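Local coordinates for protein tryptophan synthase alpha chain (Chlamydia trachomatis, PDB 6V82) that probably carries out the aldol cleavage of indoleglycerol phosphate to indole and glyceraldehyde 3-phosphate, as the alpha subunit of tryptophan synthase, at residues Tyr17-Asp22 with Asp64-Glu69; Leu45-Ser50 with Leu94-Asn99; Asp41-Gly46 with Gln88-Ile93. All blocks are in the same frame, centred on the assembly; numbering follows the deposited sequence.

Contact 1. Residues Tyr17-Asp22 with Asp64-Glu69; sequences YLTAGD and DRALAE
Asp-22 and Arg-65 form a side-on, two-point salt bridge: Arg-65 NE donates to Asp-22 OD1 over 2.9 Å, and Arg-65 NH2 donates to Asp-22 OD2 over 2.8 Å. Both bonds are nearly straight. The carboxylate sits at the guanidinium edge, almost in its plane, yet the two flat groups are turned 31° against each other, so each nitrogen meets its oxygen on the syn side but well out of the carboxylate plane. The arginine chain bends at chi3 (-55°), which turns the NE/NH2 edge to the aspartate. Beside this pair Ala-66 is pressed into the turn: its CB lies 3.4 Å from Ala-20 O and equally near Asp-22 N, with Thr-19 CG2 at 3.8 Å. Ala-66 CA also sends a CH...O contact to Gly-21 O. Gly-21 O also accepts a hydrogen bond from water 1 at 2.9 Å, which donates as well to Glu-69 O just past the helix end. Glu-69 OE2 comes within 4.0 Å of Asp-22 OD1, a like-charge approach probably eased by Arg-65 and by the hydrogen bond from Gly-23 N to Glu-69 OE2.

In the second shell, Ser-62 OG bonds both Asp-22 OD2 and Thr-19 OG1, tying the carboxylate to the strand end; Thr-19 OG1 is also hydrogen-bonded to Tyr-17 OH. Helix 229-236 packs against Asp-22 and Arg-65. Gly-21, at positive phi, belongs to a type II beta turn from Thr-19 to Asp-22. The turn leaves the C-terminal end of strand 13-19, the side on which TIM barrels carry their active-site loops, and is held there against helix 57-68.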
loop_
_atom_site.group_PDB
_atom_site.type_symbol
_atom_site.label_atom_id
_atom_site.label_comp_id
_atom_site.label_asym_id
_atom_site.label_seq_id
_atom_site.Cartn_x
_atom_site.Cartn_y
_atom_site.Cartn_z
ATOM N N TYR A 17 23.208 18.617 40.892
ATOM C CA TYR A 17 22.706 17.336 40.413
ATOM C C TYR A 17 23.840 16.451 39.917
ATOM O O TYR A 17 24.739 16.915 39.211
ATOM C CB TYR A 17 21.705 17.520 39.271
ATOM C CG TYR A 17 21.257 16.191 38.716
ATOM C CD1 TYR A 17 20.254 15.464 39.341
ATOM C CD2 TYR A 17 21.858 15.642 37.584
ATOM C CE1 TYR A 17 19.854 14.238 38.847
ATOM C CE2 TYR A 17 21.465 14.426 37.086
ATOM C CZ TYR A 17 20.466 13.721 37.718
ATOM O OH TYR A 17 20.072 12.490 37.227
ATOM N N LEU A 18 23.765 15.169 40.266
ATOM C CA LEU A 18 24.589 14.125 39.670
ATOM C C LEU A 18 23.739 12.885 39.436
ATOM O O LEU A 18 22.860 12.556 40.240
ATOM C CB LEU A 18 25.772 13.720 40.552
ATOM C CG LEU A 18 26.941 14.669 40.709
ATOM C CD1 LEU A 18 27.943 14.056 41.689
ATOM C CD2 LEU A 18 27.575 14.933 39.362
ATOM N N THR A 19 24.034 12.169 38.355
ATOM C CA THR A 19 23.403 10.878 38.099
ATOM C C THR A 19 24.177 9.785 38.831
ATOM O O THR A 19 25.334 9.504 38.499
ATOM C CB THR A 19 23.351 10.577 36.609
ATOM O OG1 THR A 19 22.596 11.594 35.932
ATOM C CG2 THR A 19 22.708 9.216 36.388
ATOM N N ALA A 20 23.536 9.162 39.819
ATOM C CA ALA A 20 24.135 8.018 40.490
ATOM C C ALA A 20 24.533 6.949 39.479
ATOM O O ALA A 20 23.718 6.520 38.659
ATOM C CB ALA A 20 23.155 7.434 41.513
ATOM N N GLY A 21 25.792 6.518 39.539
ATOM C CA GLY A 21 26.257 5.420 38.723
ATOM C C GLY A 21 26.776 5.805 37.353
ATOM O O GLY A 21 27.321 4.943 36.650
ATOM N N ASP A 22 26.615 7.058 36.941
ATOM C CA ASP A 22 27.221 7.523 35.699
ATOM C C ASP A 22 28.734 7.532 35.890
ATOM O O ASP A 22 29.256 8.266 36.734
ATOM C CB ASP A 22 26.678 8.906 35.345
ATOM C CG ASP A 22 27.172 9.407 34.001
ATOM O OD1 ASP A 22 27.774 8.603 33.258
ATOM O OD2 ASP A 22 26.968 10.608 33.702
ATOM N N ASP A 64 21.200 6.767 30.603
ATOM C CA ASP A 64 21.598 5.630 29.774
ATOM C C ASP A 64 22.978 5.116 30.177
ATOM O O ASP A 64 23.178 3.903 30.315
ATOM C CB ASP A 64 21.588 5.994 28.281
ATOM C CG ASP A 64 20.180 6.303 27.739
ATOM O OD1 ASP A 64 19.192 6.173 28.503
ATOM O OD2 ASP A 64 20.066 6.686 26.538
ATOM N N ARG A 65 23.942 6.030 30.383
ATOM C CA ARG A 65 25.297 5.612 30.742
ATOM C C ARG A 65 25.317 4.896 32.090
ATOM O O ARG A 65 25.969 3.859 32.243
ATOM C CB ARG A 65 26.251 6.811 30.770
ATOM C CG ARG A 65 26.633 7.371 29.407
ATOM C CD ARG A 65 27.790 8.359 29.507
ATOM N NE ARG A 65 27.508 9.436 30.453
ATOM C CZ ARG A 65 27.032 10.631 30.109
ATOM N NH1 ARG A 65 26.788 10.916 28.828
ATOM N NH2 ARG A 65 26.798 11.542 31.047
ATOM N N ALA A 66 24.603 5.436 33.076
ATOM C CA ALA A 66 24.629 4.862 34.413
ATOM C C ALA A 66 24.063 3.443 34.414
ATOM O O ALA A 66 24.609 2.550 35.074
ATOM C CB ALA A 66 23.862 5.775 35.367
ATOM N N LEU A 67 22.985 3.209 33.657
ATOM C CA LEU A 67 22.373 1.883 33.618
ATOM C C LEU A 67 23.187 0.893 32.788
ATOM O O LEU A 67 23.192 -0.305 33.086
ATOM C CB LEU A 67 20.941 1.985 33.085
ATOM C CG LEU A 67 19.976 2.608 34.109
ATOM C CD1 LEU A 67 18.596 2.838 33.502
ATOM C CD2 LEU A 67 19.866 1.725 35.352
ATOM N N ALA A 68 23.879 1.361 31.750
ATOM C CA ALA A 68 24.793 0.481 31.039
ATOM C C ALA A 68 26.020 0.142 31.872
ATOM O O ALA A 68 26.686 -0.858 31.591
ATOM C CB ALA A 68 25.209 1.110 29.708
ATOM N N GLU A 69 26.338 0.947 32.883
ATOM C CA GLU A 69 27.372 0.616 33.848
ATOM C C GLU A 69 26.797 -0.049 35.092
ATOM O O GLU A 69 27.448 -0.060 36.146
ATOM C CB GLU A 69 28.166 1.867 34.213
ATOM C CG GLU A 69 28.693 2.582 32.989
ATOM C CD GLU A 69 29.531 3.789 33.331
ATOM O OE1 GLU A 69 30.519 3.617 34.080
ATOM O OE2 GLU A 69 29.203 4.902 32.856
HETATM O O HOH W 1 27.155 2.264 37.700
#

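Contact 2. Residues Leu45-Ser50 with Leu94-Asn99; sequences LGFPFS and LYSYYN
Leu-45, Tyr-95 and Phe-47 are joined by two backbone hydrogen bonds of a parallel pair. Tyr-95 N donates to Leu-45 O over 2.8 Å, arriving from above the carbonyl plane, whereas Phe-47 N reaches Tyr-95 O over 2.7 Å almost in line with the carbonyl bond. Weaker CH...O contacts run alongside, from Leu-94 CA to Leu-45 O and from Gly-46 CA to Tyr-95 O. Past the paired residues the chains separate, and water 2 spans the gap, donating to Phe-47 O at 2.9 Å and accepting from Tyr-97 N at 2.8 Å. Ser-96 OG donates within its own segment to Tyr-97 O, meeting a lone pair in the carbonyl plane.

Apolar packing sets Leu-94 CD2 at the edge of the Phe-47 ring. Separately, Leu-94 CD1 makes a close methyl-carbonyl approach to Leu-45 O at 3.3 Å. Phe-47 CB rests 3.7 Å from Ser-96 CB.

Among the aromatics, Phe-49 and Tyr-97 have planes only 23° apart but slid so far that the rings barely overlap, with centroids 5.3 Å apart. Phe-49 CD2 comes 3.6 Å from Tyr-97 CG. In Tyr-97, chi1 -76° sets CG beside the backbone N and turns the near end of the ring, next to CB, onto Phe-49.

Ser-50 OG, Asn-99 and Tyr-98 OH hydrogen-bond the chain of another protein. Tyr-95 OH and Tyr-97 OH both hydrogen-bond Asp-55 OD2, the predicted proton acceptor. The end of strand 92-96 and the residue after it thus border the probable active site at the C-terminal mouth of the TIM barrel.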
loop_
_atom_site.group_PDB
_atom_site.type_symbol
_atom_site.label_atom_id
_atom_site.label_comp_id
_atom_site.label_asym_id
_atom_site.label_seq_id
_atom_site.Cartn_x
_atom_site.Cartn_y
_atom_site.Cartn_z
ATOM N N LEU A 45 20.848 13.577 43.933
ATOM C CA LEU A 45 21.399 12.352 43.380
ATOM C C LEU A 45 20.326 11.661 42.537
ATOM O O LEU A 45 19.271 11.267 43.054
ATOM C CB LEU A 45 21.905 11.464 44.517
ATOM C CG LEU A 45 22.800 10.298 44.141
ATOM C CD1 LEU A 45 24.071 10.786 43.444
ATOM C CD2 LEU A 45 23.133 9.515 45.399
ATOM N N GLY A 46 20.581 11.541 41.234
ATOM C CA GLY A 46 19.598 10.959 40.343
ATOM C C GLY A 46 19.638 9.443 40.324
ATOM O O GLY A 46 20.693 8.850 40.057
ATOM N N PHE A 47 18.514 8.816 40.659
ATOM C CA PHE A 47 18.286 7.403 40.375
ATOM C C PHE A 47 18.010 7.294 38.876
ATOM O O PHE A 47 16.961 7.772 38.409
ATOM C CB PHE A 47 17.118 6.866 41.222
ATOM C CG PHE A 47 17.083 5.353 41.371
ATOM C CD1 PHE A 47 16.568 4.774 42.532
ATOM C CD2 PHE A 47 17.528 4.512 40.359
ATOM C CE1 PHE A 47 16.505 3.378 42.692
ATOM C CE2 PHE A 47 17.477 3.113 40.510
ATOM C CZ PHE A 47 16.963 2.549 41.683
ATOM N N PRO A 48 18.929 6.751 38.083
ATOM C CA PRO A 48 18.722 6.739 36.635
ATOM C C PRO A 48 17.580 5.812 36.259
ATOM O O PRO A 48 17.452 4.704 36.789
ATOM C CB PRO A 48 20.062 6.238 36.089
ATOM C CG PRO A 48 20.643 5.480 37.224
ATOM C CD PRO A 48 20.238 6.201 38.459
ATOM N N PHE A 49 16.743 6.281 35.339
ATOM C CA PHE A 49 15.586 5.530 34.887
ATOM C C PHE A 49 15.718 5.291 33.392
ATOM O O PHE A 49 16.281 6.113 32.665
ATOM C CB PHE A 49 14.282 6.282 35.204
ATOM C CG PHE A 49 13.040 5.527 34.844
ATOM C CD1 PHE A 49 12.874 4.210 35.238
ATOM C CD2 PHE A 49 12.027 6.138 34.120
ATOM C CE1 PHE A 49 11.721 3.517 34.902
ATOM C CE2 PHE A 49 10.872 5.454 33.787
ATOM C CZ PHE A 49 10.719 4.146 34.170
ATOM N N SER A 50 15.210 4.148 32.936
ATOM C CA SER A 50 15.351 3.811 31.531
ATOM C C SER A 50 14.542 4.734 30.624
ATOM O O SER A 50 14.812 4.788 29.417
ATOM C CB SER A 50 14.928 2.363 31.299
ATOM O OG SER A 50 13.531 2.218 31.500
ATOM N N LEU A 94 17.350 12.253 46.991
ATOM C CA LEU A 94 17.221 11.268 45.926
ATOM C C LEU A 94 16.187 11.774 44.928
ATOM O O LEU A 94 15.016 11.979 45.279
ATOM C CB LEU A 94 16.817 9.901 46.457
ATOM C CG LEU A 94 16.922 8.860 45.342
ATOM C CD1 LEU A 94 18.368 8.687 44.959
ATOM C CD2 LEU A 94 16.315 7.520 45.767
ATOM N N TYR A 95 16.626 12.000 43.697
ATOM C CA TYR A 95 15.747 12.365 42.602
ATOM C C TYR A 95 15.485 11.126 41.762
ATOM O O TYR A 95 16.437 10.448 41.351
ATOM C CB TYR A 95 16.382 13.466 41.756
ATOM C CG TYR A 95 15.670 13.726 40.465
ATOM C CD1 TYR A 95 14.555 14.560 40.423
ATOM C CD2 TYR A 95 16.122 13.153 39.279
ATOM C CE1 TYR A 95 13.899 14.813 39.227
ATOM C CE2 TYR A 95 15.481 13.406 38.074
ATOM C CZ TYR A 95 14.368 14.232 38.055
ATOM O OH TYR A 95 13.722 14.461 36.864
ATOM N N SER A 96 14.205 10.830 41.509
ATOM C CA SER A 96 13.878 9.559 40.877
ATOM C C SER A 96 12.539 9.616 40.166
ATOM O O SER A 96 11.657 10.421 40.490
ATOM C CB SER A 96 13.857 8.426 41.908
ATOM O OG SER A 96 13.381 7.234 41.342
ATOM N N TYR A 97 12.394 8.715 39.205
ATOM C CA TYR A 97 11.084 8.380 38.680
ATOM C C TYR A 97 10.386 7.408 39.629
ATOM O O TYR A 97 11.009 6.796 40.497
ATOM C CB TYR A 97 11.212 7.814 37.262
ATOM C CG TYR A 97 11.485 8.934 36.301
ATOM C CD1 TYR A 97 12.744 9.525 36.237
ATOM C CD2 TYR A 97 10.477 9.459 35.519
ATOM C CE1 TYR A 97 12.992 10.575 35.386
ATOM C CE2 TYR A 97 10.716 10.521 34.661
ATOM C CZ TYR A 97 11.976 11.069 34.604
ATOM O OH TYR A 97 12.230 12.114 33.756
ATOM N N TYR A 98 9.068 7.293 39.473
ATOM C CA TYR A 98 8.294 6.572 40.470
ATOM C C TYR A 98 8.604 5.085 40.442
ATOM O O TYR A 98 8.756 4.461 41.499
ATOM C CB TYR A 98 6.805 6.807 40.251
ATOM C CG TYR A 98 5.958 6.229 41.359
ATOM C CD1 TYR A 98 6.477 6.030 42.644
ATOM C CD2 TYR A 98 4.643 5.858 41.121
ATOM C CE1 TYR A 98 5.688 5.474 43.671
ATOM C CE2 TYR A 98 3.860 5.320 42.122
ATOM C CZ TYR A 98 4.377 5.129 43.393
ATOM O OH TYR A 98 3.556 4.598 44.357
ATOM N N ASN A 99 8.710 4.501 39.247
ATOM C CA ASN A 99 8.711 3.042 39.142
ATOM C C ASN A 99 9.878 2.367 39.861
ATOM O O ASN A 99 9.641 1.361 40.552
ATOM C CB ASN A 99 8.661 2.621 37.675
ATOM C CG ASN A 99 8.249 1.179 37.522
ATOM O OD1 ASN A 99 7.148 0.799 37.932
ATOM N ND2 ASN A 99 9.128 0.354 36.952
HETATM O O HOH W 2 14.300 6.746 38.856
#

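Contact 3. Residues Asp41-Gly46 with Gln88-Ile93; sequences DILELG and QEVPLI
With chi1 -64°, Ile-42 puts CG2 anti to the backbone N, where it meets Ile-93 CG1 at 3.7 Å, and Ile-93 sets its own CG1 beside its backbone N (chi1 -52°) to meet it. Here strands 42-46 and 92-96 are parallel neighbours in the TIM-barrel sheet. Leu-43 and Leu-92, both with CG beside the backbone N, lie side by side and point the same way toward the outer helices, Leu-92 CD2 coming 3.4 Å from Leu-43 CB. Helix 25-37 packs on Leu-43 and helix 73-84 on Leu-92. On the other face, Glu-44 and Ile-93 point inward; Glu-44, a predicted proton acceptor, is held by a hydrogen bond between Glu-44 OE2 and Tyr-173 OH and a salt bridge from Arg-205 to OE1. At the entry to the strands Pro-91 CD sits 3.3 Å from Asp-41 O. Three backbone bonds stitch the pair: Leu-43 N to Pro-91 O, Ile-93 N to Leu-43 O, and Leu-45 N to Ile-93 O, the last at 2.7 Å. On the inner face Glu-44 OE2 lies 3.8 Å from Ile-93 CG2.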
loop_
_atom_site.group_PDB
_atom_site.type_symbol
_atom_site.label_atom_id
_atom_site.label_comp_id
_atom_site.label_asym_id
_atom_site.label_seq_id
_atom_site.Cartn_x
_atom_site.Cartn_y
_atom_site.Cartn_z
ATOM N N ASP A 41 25.832 22.892 48.451
ATOM C CA ASP A 41 25.250 22.731 49.783
ATOM C C ASP A 41 24.323 21.532 49.892
ATOM O O ASP A 41 24.128 20.994 50.991
ATOM C CB ASP A 41 24.473 23.987 50.187
ATOM C CG ASP A 41 25.321 25.250 50.132
ATOM O OD1 ASP A 41 25.049 26.111 49.265
ATOM O OD2 ASP A 41 26.255 25.383 50.960
ATOM N N ILE A 42 23.737 21.109 48.784
ATOM C CA ILE A 42 22.790 20.010 48.766
ATOM C C ILE A 42 23.064 19.202 47.514
ATOM O O ILE A 42 23.095 19.759 46.413
ATOM C CB ILE A 42 21.336 20.518 48.763
ATOM C CG1 ILE A 42 21.023 21.265 50.057
ATOM C CG2 ILE A 42 20.377 19.362 48.522
ATOM C CD1 ILE A 42 19.679 21.954 50.057
ATOM N N LEU A 43 23.269 17.905 47.669
ATOM C CA LEU A 43 23.423 17.024 46.521
ATOM C C LEU A 43 22.065 16.482 46.100
ATOM O O LEU A 43 21.302 15.991 46.935
ATOM C CB LEU A 43 24.370 15.869 46.834
ATOM C CG LEU A 43 25.820 16.310 46.822
ATOM C CD1 LEU A 43 26.732 15.133 47.058
ATOM C CD2 LEU A 43 26.138 17.012 45.503
ATOM N N GLU A 44 21.756 16.589 44.810
ATOM C CA GLU A 44 20.580 15.947 44.241
ATOM C C GLU A 44 21.083 14.779 43.423
ATOM O O GLU A 44 21.679 14.970 42.358
ATOM C CB GLU A 44 19.739 16.893 43.396
ATOM C CG GLU A 44 18.443 16.233 42.915
ATOM C CD GLU A 44 17.316 17.237 42.675
ATOM O OE1 GLU A 44 16.887 17.394 41.504
ATOM O OE2 GLU A 44 16.867 17.871 43.662
ATOM N N LEU A 45 20.848 13.577 43.933
ATOM C CA LEU A 45 21.399 12.352 43.380
ATOM C C LEU A 45 20.326 11.661 42.537
ATOM O O LEU A 45 19.271 11.267 43.054
ATOM C CB LEU A 45 21.905 11.464 44.517
ATOM C CG LEU A 45 22.800 10.298 44.141
ATOM C CD1 LEU A 45 24.071 10.786 43.444
ATOM C CD2 LEU A 45 23.133 9.515 45.399
ATOM N N GLY A 46 20.581 11.541 41.234
ATOM C CA GLY A 46 19.598 10.959 40.343
ATOM C C GLY A 46 19.638 9.443 40.324
ATOM O O GLY A 46 20.693 8.850 40.057
ATOM N N GLN A 88 28.902 13.871 56.440
ATOM C CA GLN A 88 27.629 13.501 57.046
ATOM C C GLN A 88 26.770 14.714 57.415
ATOM O O GLN A 88 25.822 14.588 58.194
ATOM C CB GLN A 88 27.890 12.609 58.263
ATOM C CG GLN A 88 28.313 11.191 57.860
ATOM C CD GLN A 88 28.960 10.399 58.994
ATOM O OE1 GLN A 88 28.437 10.346 60.109
ATOM N NE2 GLN A 88 30.104 9.771 58.706
ATOM N N GLU A 89 27.070 15.883 56.850
ATOM C CA GLU A 89 26.316 17.118 57.063
ATOM C C GLU A 89 25.488 17.526 55.852
ATOM O O GLU A 89 24.334 17.922 56.004
ATOM C CB GLU A 89 27.282 18.257 57.411
ATOM C CG GLU A 89 26.853 19.188 58.536
ATOM C CD GLU A 89 28.015 20.084 59.023
ATOM O OE1 GLU A 89 28.385 20.018 60.229
ATOM O OE2 GLU A 89 28.567 20.842 58.184
ATOM N N VAL A 90 26.065 17.443 54.656
ATOM C CA VAL A 90 25.436 17.833 53.399
ATOM C C VAL A 90 24.166 17.030 53.150
ATOM O O VAL A 90 24.214 15.794 53.085
ATOM C CB VAL A 90 26.414 17.658 52.229
ATOM C CG1 VAL A 90 25.702 17.873 50.925
ATOM C CG2 VAL A 90 27.571 18.645 52.368
ATOM N N PRO A 91 23.017 17.687 53.009
ATOM C CA PRO A 91 21.779 16.967 52.679
ATOM C C PRO A 91 21.865 16.271 51.328
ATOM O O PRO A 91 22.464 16.791 50.385
ATOM C CB PRO A 91 20.725 18.078 52.661
ATOM C CG PRO A 91 21.292 19.142 53.540
ATOM C CD PRO A 91 22.776 19.099 53.344
ATOM N N LEU A 92 21.255 15.082 51.240
ATOM C CA LEU A 92 21.165 14.312 49.997
ATOM C C LEU A 92 19.704 14.142 49.608
ATOM O O LEU A 92 18.916 13.580 50.379
ATOM C CB LEU A 92 21.818 12.937 50.139
ATOM C CG LEU A 92 23.306 12.936 50.479
ATOM C CD1 LEU A 92 23.810 11.524 50.711
ATOM C CD2 LEU A 92 24.077 13.598 49.366
ATOM N N ILE A 93 19.352 14.631 48.420
ATOM C CA ILE A 93 18.037 14.439 47.816
ATOM C C ILE A 93 18.149 13.299 46.815
ATOM O O ILE A 93 18.957 13.365 45.879
ATOM C CB ILE A 93 17.542 15.711 47.105
ATOM C CG1 ILE A 93 17.613 16.941 48.007
ATOM C CG2 ILE A 93 16.134 15.507 46.601
ATOM C CD1 ILE A 93 16.999 16.711 49.364
#

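Overall arrangement
Contacts 2 and 3 are successive parts of one pairing, between strands 42-46 and 92-96, with centres about 15 Å apart; they share Leu-45 and Gly-46, contact 3 lying nearer the strand starts and contact 2 at their C-terminal ends. Contact 1 joins from the other flank: strand 13-19 borders strand 42-46 in the same parallel sheet, tied to it by probable backbone bonds Leu-18 O to Gly-46 N and Ala-20 N to Gly-46 O. The centre of contact 1 lies about 10 Å from that of contact 2 and about 17 Å from that of contact 3. Along the chain its segments alternate with theirs. Glu-44 and the Asp-55-binding tyrosines thus surround one probable catalytic mouth.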